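Local coordinates for protein phosphatase (Mycoplasma pneumoniae M129, PDB 1T71) that probably hydrolyses phosphoester bonds, perhaps of 2',3'-cyclic nucleotides, at a site that binds two iron ions in a calcineurin-like metallophosphoesterase fold, at residues Asn85-Arg91 with Asn103-Leu109; Asn122-Val128 with Val155-Thr161; Thr178-Thr184 with Ala199-Val204. One frame throughout, in Å; residues are numbered along the deposited sequence.

Overall arrangement
Following the chain from the N terminus, contact 1 (85-91 with 103-109) closes a short excursion of 11 residues without helix or strand, from strand 89-90, at the margin of one six-stranded sheet, to strand 108-112, at the margin of the other. Strand 117-124, next in chain and sheet, opens contact 2 (122-128 with 155-161), which closes the longer loop through helix 137-145; contact 3 (178-184 with 199-204) closes a loop of 14 residues. The three stand in series, none enclosing another. Strand 152-158 of contact 2 and strand 178-182 of contact 3 are neighbours, Phe-157 N to Phe-180 O (2.9 Å) probably bonding them; His-158 ends the first and His-183 follows the second, both iron ligands.

Contact 1: residues Asn85-Arg91 with Asn103-Leu109; sequences NKKDLVR and NLGQGSL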
loop_
_atom_site.group_PDB
_atom_site.type_symbol
_atom_site.label_atom_id
_atom_site.label_comp_id
_atom_site.label_asym_id
_atom_site.label_seq_id
_atom_site.Cartn_x
_atom_site.Cartn_y
_atom_site.Cartn_z
ATOM N N ASN A 85 -5.055 -7.573 -14.542
ATOM C CA ASN A 85 -6.412 -7.686 -15.069
ATOM C C ASN A 85 -7.285 -8.404 -14.034
ATOM O O ASN A 85 -8.491 -8.545 -14.223
ATOM C CB ASN A 85 -6.422 -8.471 -16.385
ATOM C CG ASN A 85 -6.642 -7.581 -17.596
ATOM O OD1 ASN A 85 -6.247 -7.924 -18.713
ATOM N ND2 ASN A 85 -7.282 -6.436 -17.382
ATOM N N LYS A 86 -6.672 -8.858 -12.941
ATOM C CA LYS A 86 -7.416 -9.551 -11.890
ATOM C C LYS A 86 -8.488 -8.631 -11.313
ATOM O O LYS A 86 -8.227 -7.470 -11.006
ATOM C CB LYS A 86 -6.476 -10.030 -10.779
ATOM C CG LYS A 86 -5.565 -11.179 -11.194
ATOM C CD LYS A 86 -6.342 -12.449 -11.576
ATOM C CE LYS A 86 -5.392 -13.611 -11.849
ATOM N NZ LYS A 86 -6.065 -14.900 -12.162
ATOM N N LYS A 87 -9.689 -9.175 -11.153
ATOM C CA LYS A 87 -10.842 -8.430 -10.652
ATOM C C LYS A 87 -10.718 -7.781 -9.271
ATOM O O LYS A 87 -11.383 -6.785 -8.998
ATOM C CB LYS A 87 -12.086 -9.334 -10.668
ATOM C CG LYS A 87 -11.880 -10.685 -11.361
ATOM C CD LYS A 87 -10.948 -11.598 -10.549
ATOM C CE LYS A 87 -10.399 -12.740 -11.385
ATOM N NZ LYS A 87 -9.633 -12.230 -12.546
ATOM N N ASP A 88 -9.884 -8.339 -8.398
ATOM C CA ASP A 88 -9.716 -7.793 -7.054
ATOM C C ASP A 88 -8.409 -7.023 -6.902
ATOM O O ASP A 88 -7.890 -6.889 -5.795
ATOM C CB ASP A 88 -9.764 -8.922 -6.026
ATOM C CG ASP A 88 -8.944 -10.125 -6.449
ATOM O OD1 ASP A 88 -8.014 -9.950 -7.262
ATOM O OD2 ASP A 88 -9.222 -11.245 -5.969
ATOM N N LEU A 89 -7.895 -6.512 -8.019
ATOM C CA LEU A 89 -6.636 -5.770 -8.036
ATOM C C LEU A 89 -6.839 -4.392 -8.655
ATOM O O LEU A 89 -7.363 -4.276 -9.765
ATOM C CB LEU A 89 -5.612 -6.565 -8.858
ATOM C CG LEU A 89 -4.183 -6.142 -9.224
ATOM C CD1 LEU A 89 -4.063 -4.635 -9.328
ATOM C CD2 LEU A 89 -3.209 -6.706 -8.203
ATOM N N VAL A 90 -6.414 -3.348 -7.948
ATOM C CA VAL A 90 -6.545 -1.991 -8.460
ATOM C C VAL A 90 -5.174 -1.337 -8.642
ATOM O O VAL A 90 -4.309 -1.416 -7.767
ATOM C CB VAL A 90 -7.403 -1.103 -7.512
ATOM C CG1 VAL A 90 -8.750 -1.766 -7.251
ATOM C CG2 VAL A 90 -6.680 -0.884 -6.197
ATOM N N ARG A 91 -4.980 -0.695 -9.787
ATOM C CA ARG A 91 -3.728 -0.018 -10.075
ATOM C C ARG A 91 -3.976 1.484 -10.059
ATOM O O ARG A 91 -5.113 1.928 -9.908
ATOM C CB ARG A 91 -3.175 -0.483 -11.434
ATOM C CG ARG A 91 -4.196 -0.604 -12.556
ATOM C CD ARG A 91 -4.676 0.747 -13.064
ATOM N NE ARG A 91 -5.534 0.590 -14.236
ATOM C CZ ARG A 91 -6.010 1.596 -14.969
ATOM N NH1 ARG A 91 -5.717 2.854 -14.658
ATOM N NH2 ARG A 91 -6.783 1.343 -16.017
ATOM N N ASN A 103 -4.818 1.911 -19.795
ATOM C CA ASN A 103 -6.118 1.239 -19.778
ATOM C C ASN A 103 -6.011 -0.254 -19.473
ATOM O O ASN A 103 -6.919 -1.020 -19.777
ATOM C CB ASN A 103 -6.843 1.431 -21.113
ATOM C CG ASN A 103 -6.086 0.834 -22.292
ATOM O OD1 ASN A 103 -6.626 0.730 -23.395
ATOM N ND2 ASN A 103 -4.836 0.450 -22.071
ATOM N N LEU A 104 -4.900 -0.663 -18.870
ATOM C CA LEU A 104 -4.694 -2.065 -18.515
ATOM C C LEU A 104 -5.188 -2.299 -17.083
ATOM O O LEU A 104 -4.458 -2.055 -16.119
ATOM C CB LEU A 104 -3.207 -2.409 -18.604
ATOM C CG LEU A 104 -2.706 -3.856 -18.522
ATOM C CD1 LEU A 104 -1.471 -3.873 -17.639
ATOM C CD2 LEU A 104 -3.776 -4.795 -17.972
ATOM N N GLY A 105 -6.427 -2.762 -16.942
ATOM C CA GLY A 105 -6.964 -3.015 -15.614
ATOM C C GLY A 105 -7.802 -1.892 -15.025
ATOM O O GLY A 105 -8.232 -0.993 -15.745
ATOM N N GLN A 106 -8.017 -1.944 -13.710
ATOM C CA GLN A 106 -8.834 -0.959 -12.982
ATOM C C GLN A 106 -8.037 0.035 -12.139
ATOM O O GLN A 106 -7.062 -0.336 -11.488
ATOM C CB GLN A 106 -9.763 -1.646 -11.976
ATOM C CG GLN A 106 -10.461 -2.903 -12.401
ATOM C CD GLN A 106 -11.199 -3.539 -11.239
ATOM O OE1 GLN A 106 -10.595 -4.180 -10.372
ATOM N NE2 GLN A 106 -12.509 -3.344 -11.201
ATOM N N GLY A 107 -8.503 1.280 -12.110
ATOM C CA GLY A 107 -7.877 2.302 -11.287
ATOM C C GLY A 107 -8.744 2.489 -10.042
ATOM O O GLY A 107 -8.363 3.153 -9.069
ATOM N N SER A 108 -9.929 1.889 -10.077
ATOM C CA SER A 108 -10.874 1.952 -8.967
ATOM C C SER A 108 -11.892 0.832 -9.174
ATOM O O SER A 108 -12.233 0.507 -10.310
ATOM C CB SER A 108 -11.590 3.306 -8.955
ATOM O OG SER A 108 -12.523 3.390 -7.895
ATOM N N LEU A 109 -12.361 0.225 -8.090
ATOM C CA LEU A 109 -13.348 -0.842 -8.217
ATOM C C LEU A 109 -14.416 -0.749 -7.145
ATOM O O LEU A 109 -14.216 -0.126 -6.103
ATOM C CB LEU A 109 -12.679 -2.223 -8.174
ATOM C CG LEU A 109 -12.032 -2.773 -6.903
ATOM C CD1 LEU A 109 -13.084 -3.086 -5.852
ATOM C CD2 LEU A 109 -11.276 -4.041 -7.257
HETATM O O HOH W 1 -6.788 -3.632 -12.203
#
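With chi1 at 43° the CG of Arg-91 stands between its own N and carbonyl carbon, and a second bend at chi2 (72°) folds the chain over the backbone of Gln-106; CG and CD both come within 3.1 Å of Gln-106 O. Beyond CD the chain runs straight, carrying the guanidinium along 103-109. There NH2 donates to Gly-105 O at 2.8 Å, from 60° out of the carbonyl plane, a bent bond. One face of the guanidinium is covered near its rim by Gly-107 N. The backbone of Arg-91 grips the same loop: its N-H meets Gln-106 O at 2.7 Å and almost straight. This grip joins the margins of the two six-stranded sheets of the calcineurin-like fold, because 85-91 holds strand 89-90, bound to Ile-67 of the next strand, whereas 103-109 leads into strand 108-112, paired with 117-124. Between the sheets Val-90 CG1 presses on Leu-109 CD2 at 3.4 Å, tighter than usual for two carbons, the side chains crossing at about a right angle; Ile-120 and Asn-122 also touch Val-90. Closer to the surface, the Asn-85 side chain crosses that of Leu-104 at a similar angle. A water bridges Leu-89 O and Gln-106 N: it accepts from Gln-106 N and lies 2.6 Å from Leu-89 O.

Contact 2: residues Asn122-Val128 with Val155-Thr161; sequences NLLGTSV and VDFHAET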
loop_
_atom_site.group_PDB
_atom_site.type_symbol
_atom_site.label_atom_id
_atom_site.label_comp_id
_atom_site.label_asym_id
_atom_site.label_seq_id
_atom_site.Cartn_x
_atom_site.Cartn_y
_atom_site.Cartn_z
ATOM N N ASN A 122 -6.856 3.661 -6.120
ATOM C CA ASN A 122 -5.403 3.754 -5.997
ATOM C C ASN A 122 -4.951 4.908 -6.892
ATOM O O ASN A 122 -5.380 5.015 -8.037
ATOM C CB ASN A 122 -4.778 2.416 -6.444
ATOM C CG ASN A 122 -3.247 2.390 -6.339
ATOM O OD1 ASN A 122 -2.646 2.990 -5.432
ATOM N ND2 ASN A 122 -2.613 1.660 -7.256
ATOM N N LEU A 123 -4.102 5.782 -6.364
ATOM C CA LEU A 123 -3.615 6.929 -7.130
ATOM C C LEU A 123 -2.123 7.153 -6.913
ATOM O O LEU A 123 -1.568 6.742 -5.893
ATOM C CB LEU A 123 -4.367 8.194 -6.719
ATOM C CG LEU A 123 -5.868 8.266 -7.014
ATOM C CD1 LEU A 123 -6.553 9.153 -5.980
ATOM C CD2 LEU A 123 -6.085 8.805 -8.424
ATOM N N LEU A 124 -1.485 7.808 -7.880
ATOM C CA LEU A 124 -0.058 8.126 -7.808
ATOM C C LEU A 124 0.133 9.613 -7.524
ATOM O O LEU A 124 -0.440 10.473 -8.199
ATOM C CB LEU A 124 0.644 7.762 -9.125
ATOM C CG LEU A 124 1.220 6.350 -9.260
ATOM C CD1 LEU A 124 1.495 6.037 -10.724
ATOM C CD2 LEU A 124 2.503 6.247 -8.449
ATOM N N GLY A 125 0.943 9.913 -6.519
ATOM C CA GLY A 125 1.191 11.300 -6.174
ATOM C C GLY A 125 2.008 11.973 -7.253
ATOM O O GLY A 125 2.808 11.334 -7.937
ATOM N N THR A 126 1.809 13.272 -7.415
ATOM C CA THR A 126 2.542 14.010 -8.427
ATOM C C THR A 126 4.006 14.156 -8.009
ATOM O O THR A 126 4.870 14.435 -8.838
ATOM C CB THR A 126 1.911 15.396 -8.634
ATOM O OG1 THR A 126 2.395 15.959 -9.856
ATOM C CG2 THR A 126 2.265 16.319 -7.477
ATOM N N SER A 127 4.273 13.947 -6.720
ATOM C CA SER A 127 5.622 14.051 -6.164
ATOM C C SER A 127 6.482 12.800 -6.383
ATOM O O SER A 127 7.638 12.754 -5.964
ATOM C CB SER A 127 5.553 14.357 -4.660
ATOM O OG SER A 127 4.940 13.295 -3.938
ATOM N N VAL A 128 5.921 11.785 -7.025
ATOM C CA VAL A 128 6.670 10.561 -7.285
ATOM C C VAL A 128 7.293 10.640 -8.674
ATOM O O VAL A 128 6.598 10.888 -9.658
ATOM C CB VAL A 128 5.760 9.305 -7.247
ATOM C CG1 VAL A 128 6.593 8.056 -7.540
ATOM C CG2 VAL A 128 5.086 9.180 -5.898
ATOM N N VAL A 155 -9.154 4.939 -0.126
ATOM C CA VAL A 155 -8.125 5.441 -1.033
ATOM C C VAL A 155 -6.682 5.189 -0.601
ATOM O O VAL A 155 -6.289 5.512 0.521
ATOM C CB VAL A 155 -8.277 6.963 -1.253
ATOM C CG1 VAL A 155 -7.189 7.466 -2.196
ATOM C CG2 VAL A 155 -9.659 7.278 -1.805
ATOM N N ASP A 156 -5.902 4.607 -1.505
ATOM C CA ASP A 156 -4.485 4.357 -1.259
ATOM C C ASP A 156 -3.751 5.376 -2.132
ATOM O O ASP A 156 -3.691 5.224 -3.355
ATOM C CB ASP A 156 -4.097 2.928 -1.670
ATOM C CG ASP A 156 -2.586 2.684 -1.605
ATOM O OD1 ASP A 156 -2.137 1.521 -1.748
ATOM O OD2 ASP A 156 -1.839 3.664 -1.418
ATOM N N PHE A 157 -3.221 6.424 -1.500
ATOM C CA PHE A 157 -2.503 7.482 -2.214
ATOM C C PHE A 157 -1.013 7.175 -2.157
ATOM O O PHE A 157 -0.366 7.368 -1.128
ATOM C CB PHE A 157 -2.784 8.844 -1.567
ATOM C CG PHE A 157 -2.321 10.027 -2.383
ATOM C CD1 PHE A 157 -1.851 11.178 -1.752
ATOM C CD2 PHE A 157 -2.353 9.994 -3.776
ATOM C CE1 PHE A 157 -1.413 12.280 -2.500
ATOM C CE2 PHE A 157 -1.919 11.088 -4.534
ATOM C CZ PHE A 157 -1.447 12.233 -3.896
ATOM N N HIS A 158 -0.480 6.690 -3.270
ATOM C CA HIS A 158 0.926 6.324 -3.360
ATOM C C HIS A 158 1.736 7.561 -3.727
ATOM O O HIS A 158 1.902 7.875 -4.907
ATOM C CB HIS A 158 1.094 5.232 -4.424
ATOM C CG HIS A 158 2.236 4.308 -4.162
ATOM N ND1 HIS A 158 3.378 4.301 -4.934
ATOM C CD2 HIS A 158 2.426 3.376 -3.199
ATOM C CE1 HIS A 158 4.220 3.403 -4.457
ATOM N NE2 HIS A 158 3.667 2.827 -3.404
ATOM N N ALA A 159 2.240 8.258 -2.711
ATOM C CA ALA A 159 2.997 9.488 -2.930
ATOM C C ALA A 159 4.269 9.567 -2.100
ATOM O O ALA A 159 4.417 8.873 -1.085
ATOM C CB ALA A 159 2.112 10.695 -2.643
ATOM N N GLU A 160 5.175 10.441 -2.521
ATOM C CA GLU A 160 6.469 10.589 -1.861
ATOM C C GLU A 160 6.538 11.637 -0.755
ATOM O O GLU A 160 7.099 11.397 0.307
ATOM C CB GLU A 160 7.529 10.909 -2.922
ATOM C CG GLU A 160 8.847 10.174 -2.745
ATOM C CD GLU A 160 9.649 10.696 -1.584
ATOM O OE1 GLU A 160 10.608 10.022 -1.175
ATOM O OE2 GLU A 160 9.319 11.790 -1.083
ATOM N N THR A 161 5.954 12.796 -1.018
ATOM C CA THR A 161 5.991 13.938 -0.115
ATOM C C THR A 161 4.949 14.055 1.010
ATOM O O THR A 161 3.763 13.812 0.793
ATOM C CB THR A 161 5.950 15.215 -0.985
ATOM O OG1 THR A 161 7.251 15.445 -1.542
ATOM C CG2 THR A 161 5.514 16.393 -0.204
#
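A beta-alpha-beta unit, strand 117-124, helix 137-145 and strand 152-158, brings these two parallel strands side by side, their axes 4.8 Å apart and 19° from parallel, and its second strand ends at His-158, a ligand of the second iron site. Leu-123 lies between two bonds, its N donating to Asp-156 O (3.1 Å) and its O accepting from His-158 N (2.8 Å). The pairing runs on as Gly-125 N reaches His-158 O from 43° out of the carbonyl plane. Asp-156 and His-158 project on the face that also bears Asn-122 and Leu-124; there Leu-124 CD2 lies at the edge of the imidazole. On the opposite face Leu-123 CB meets the Phe-157 ring at CD2, and helix 162-172 covers both through Phe-168, whose ring stacks on Phe-157. Gly-125 CA fits against Phe-157 CE2 at 3.5 Å, oblique to the ring. Past the strands, chi1 of 64° points Ser-127 OG at the turn before helix 162-172: it accepts from Glu-160 N and Thr-161 N, 3.2 and 3.1 Å away, and is also bonded to Glu-164 OE2.

Contact 3: residues Thr178-Thr184 with Ala199-Val204; sequences TIFGTHT and AYITDV. With FE (Fe (III) ion), chain C.
Asp-203 reaches from the loop after strand 199-201 toward the loop that carries the iron ligand His-183. Its CB lies 3.6 Å from Thr-184 OG1, and chi1 of -156°, which sets CG roughly opposite the backbone N, extends the carboxylate along the end of strand 178-182, CG being 3.9 Å from Gly-181 O. Water 2 lies 2.7 Å from OD1 and accepts from His-183 N; Gly-205 N is a further partner of OD1. OD2 accepts Thr-184 N at 2.9 Å, on the syn side and 20° out of the carboxylate plane. Thr-184 OG1 also donates to OD2, though the modelled separation is very short and its exact length is doubtful. OD2 thus fastens the iron-ligand loop directly, while OD1 approaches it by way of the water.

Behind this the strands pair in parallel, 13° apart, as neighbours in a six-stranded sheet, 199-201 lying next to its outermost strand 192-193: Ile-179 N to Ala-199 O, Gly-181 N to Ile-201 O (3.0 Å), then Val-204 N to Gly-181 O past the second strand's end. On one face Phe-180 CD1 presses on Ile-201 CG2 (3.5 Å), its ring also meeting Phe-9 and Phe-248 edge-to-face. On the other, Ile-179 CB lies in the plane of the Tyr-200 ring, at its edge.

His-183 ND1 binds the iron at 2.2 Å, with Glu-43, Asn-71 and His-158 as further ligands. Asp-203 is thus placed to act as a second-shell residue, holding the backbone on and after His-183.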
loop_
_atom_site.group_PDB
_atom_site.type_symbol
_atom_site.label_atom_id
_atom_site.label_comp_id
_atom_site.label_asym_id
_atom_site.label_seq_id
_atom_site.Cartn_x
_atom_site.Cartn_y
_atom_site.Cartn_z
ATOM N N THR A 178 -11.446 6.620 3.798
ATOM C CA THR A 178 -10.058 6.603 4.255
ATOM C C THR A 178 -9.086 7.153 3.223
ATOM O O THR A 178 -9.292 7.030 2.016
ATOM C CB THR A 178 -9.571 5.176 4.637
ATOM O OG1 THR A 178 -9.348 4.408 3.450
ATOM C CG2 THR A 178 -10.601 4.465 5.493
ATOM N N ILE A 179 -8.028 7.771 3.730
ATOM C CA ILE A 179 -6.962 8.331 2.919
ATOM C C ILE A 179 -5.686 7.742 3.518
ATOM O O ILE A 179 -5.175 8.256 4.517
ATOM C CB ILE A 179 -6.890 9.864 3.059
ATOM C CG1 ILE A 179 -8.190 10.514 2.574
ATOM C CG2 ILE A 179 -5.695 10.398 2.290
ATOM C CD1 ILE A 179 -8.404 10.421 1.085
ATOM N N PHE A 180 -5.187 6.654 2.934
ATOM C CA PHE A 180 -3.966 6.024 3.438
ATOM C C PHE A 180 -2.804 6.250 2.484
ATOM O O PHE A 180 -2.875 5.876 1.310
ATOM C CB PHE A 180 -4.151 4.512 3.626
ATOM C CG PHE A 180 -5.150 4.129 4.689
ATOM C CD1 PHE A 180 -5.385 4.955 5.787
ATOM C CD2 PHE A 180 -5.813 2.904 4.620
ATOM C CE1 PHE A 180 -6.264 4.566 6.801
ATOM C CE2 PHE A 180 -6.694 2.506 5.631
ATOM C CZ PHE A 180 -6.918 3.337 6.721
ATOM N N GLY A 181 -1.738 6.868 2.982
ATOM C CA GLY A 181 -0.572 7.098 2.150
ATOM C C GLY A 181 0.362 5.893 2.163
ATOM O O GLY A 181 0.449 5.174 3.160
ATOM N N THR A 182 1.044 5.662 1.046
ATOM C CA THR A 182 2.000 4.560 0.908
ATOM C C THR A 182 3.150 5.044 0.027
ATOM O O THR A 182 3.086 6.152 -0.511
ATOM C CB THR A 182 1.357 3.310 0.236
ATOM O OG1 THR A 182 0.708 3.690 -0.988
ATOM C CG2 THR A 182 0.343 2.660 1.167
ATOM N N HIS A 183 4.199 4.222 -0.087
ATOM C CA HIS A 183 5.381 4.498 -0.920
ATOM C C HIS A 183 6.692 4.825 -0.200
ATOM O O HIS A 183 7.756 4.509 -0.728
ATOM C CB HIS A 183 5.087 5.600 -1.959
ATOM C CG HIS A 183 6.260 5.963 -2.822
ATOM N ND1 HIS A 183 6.760 5.128 -3.799
ATOM C CD2 HIS A 183 7.037 7.074 -2.847
ATOM C CE1 HIS A 183 7.794 5.705 -4.388
ATOM N NE2 HIS A 183 7.984 6.886 -3.827
ATOM N N THR A 184 6.647 5.429 0.991
ATOM C CA THR A 184 7.951 5.726 1.646
ATOM C C THR A 184 8.538 4.566 2.465
ATOM O O THR A 184 9.689 4.637 2.901
ATOM C CB THR A 184 7.836 7.001 2.547
ATOM O OG1 THR A 184 6.964 6.746 3.654
ATOM C CG2 THR A 184 7.289 8.180 1.733
ATOM N N ALA A 199 -10.524 8.235 8.086
ATOM C CA ALA A 199 -9.318 7.684 8.677
ATOM C C ALA A 199 -8.176 8.213 7.812
ATOM O O ALA A 199 -8.286 8.241 6.584
ATOM C CB ALA A 199 -9.354 6.166 8.644
ATOM N N TYR A 200 -7.098 8.661 8.446
ATOM C CA TYR A 200 -5.943 9.181 7.713
ATOM C C TYR A 200 -4.623 8.770 8.343
ATOM O O TYR A 200 -4.534 8.588 9.557
ATOM C CB TYR A 200 -5.959 10.713 7.664
ATOM C CG TYR A 200 -4.686 11.296 7.063
ATOM C CD1 TYR A 200 -4.453 11.242 5.689
ATOM C CD2 TYR A 200 -3.696 11.856 7.873
ATOM C CE1 TYR A 200 -3.273 11.725 5.136
ATOM C CE2 TYR A 200 -2.498 12.345 7.326
ATOM C CZ TYR A 200 -2.296 12.272 5.953
ATOM O OH TYR A 200 -1.117 12.725 5.391
ATOM N N ILE A 201 -3.602 8.633 7.502
ATOM C CA ILE A 201 -2.250 8.318 7.943
ATOM C C ILE A 201 -1.323 8.696 6.787
ATOM O O ILE A 201 -1.569 8.331 5.633
ATOM C CB ILE A 201 -2.083 6.818 8.337
ATOM C CG1 ILE A 201 -0.710 6.613 8.983
ATOM C CG2 ILE A 201 -2.249 5.922 7.127
ATOM C CD1 ILE A 201 -0.463 5.195 9.495
ATOM N N THR A 202 -0.273 9.454 7.090
ATOM C CA THR A 202 0.656 9.898 6.059
ATOM C C THR A 202 1.275 8.723 5.311
ATOM O O THR A 202 1.397 8.768 4.089
ATOM C CB THR A 202 1.754 10.803 6.658
ATOM O OG1 THR A 202 1.142 11.993 7.167
ATOM C CG2 THR A 202 2.773 11.199 5.588
ATOM N N ASP A 203 1.664 7.681 6.042
ATOM C CA ASP A 203 2.221 6.483 5.414
ATOM C C ASP A 203 2.003 5.237 6.275
ATOM O O ASP A 203 2.369 5.203 7.452
ATOM C CB ASP A 203 3.718 6.652 5.109
ATOM C CG ASP A 203 4.185 5.730 3.986
ATOM O OD1 ASP A 203 4.023 4.489 4.119
ATOM O OD2 ASP A 203 4.700 6.243 2.964
ATOM N N VAL A 204 1.401 4.214 5.677
ATOM C CA VAL A 204 1.134 2.966 6.384
ATOM C C VAL A 204 2.424 2.219 6.716
ATOM O O VAL A 204 2.531 1.553 7.746
ATOM C CB VAL A 204 0.242 2.034 5.539
ATOM C CG1 VAL A 204 0.042 0.697 6.264
ATOM C CG2 VAL A 204 -1.093 2.703 5.268
HETATM FE FE FE C . 6.507 3.025 -4.415
HETATM O O HOH W 2 4.906 2.737 2.195
#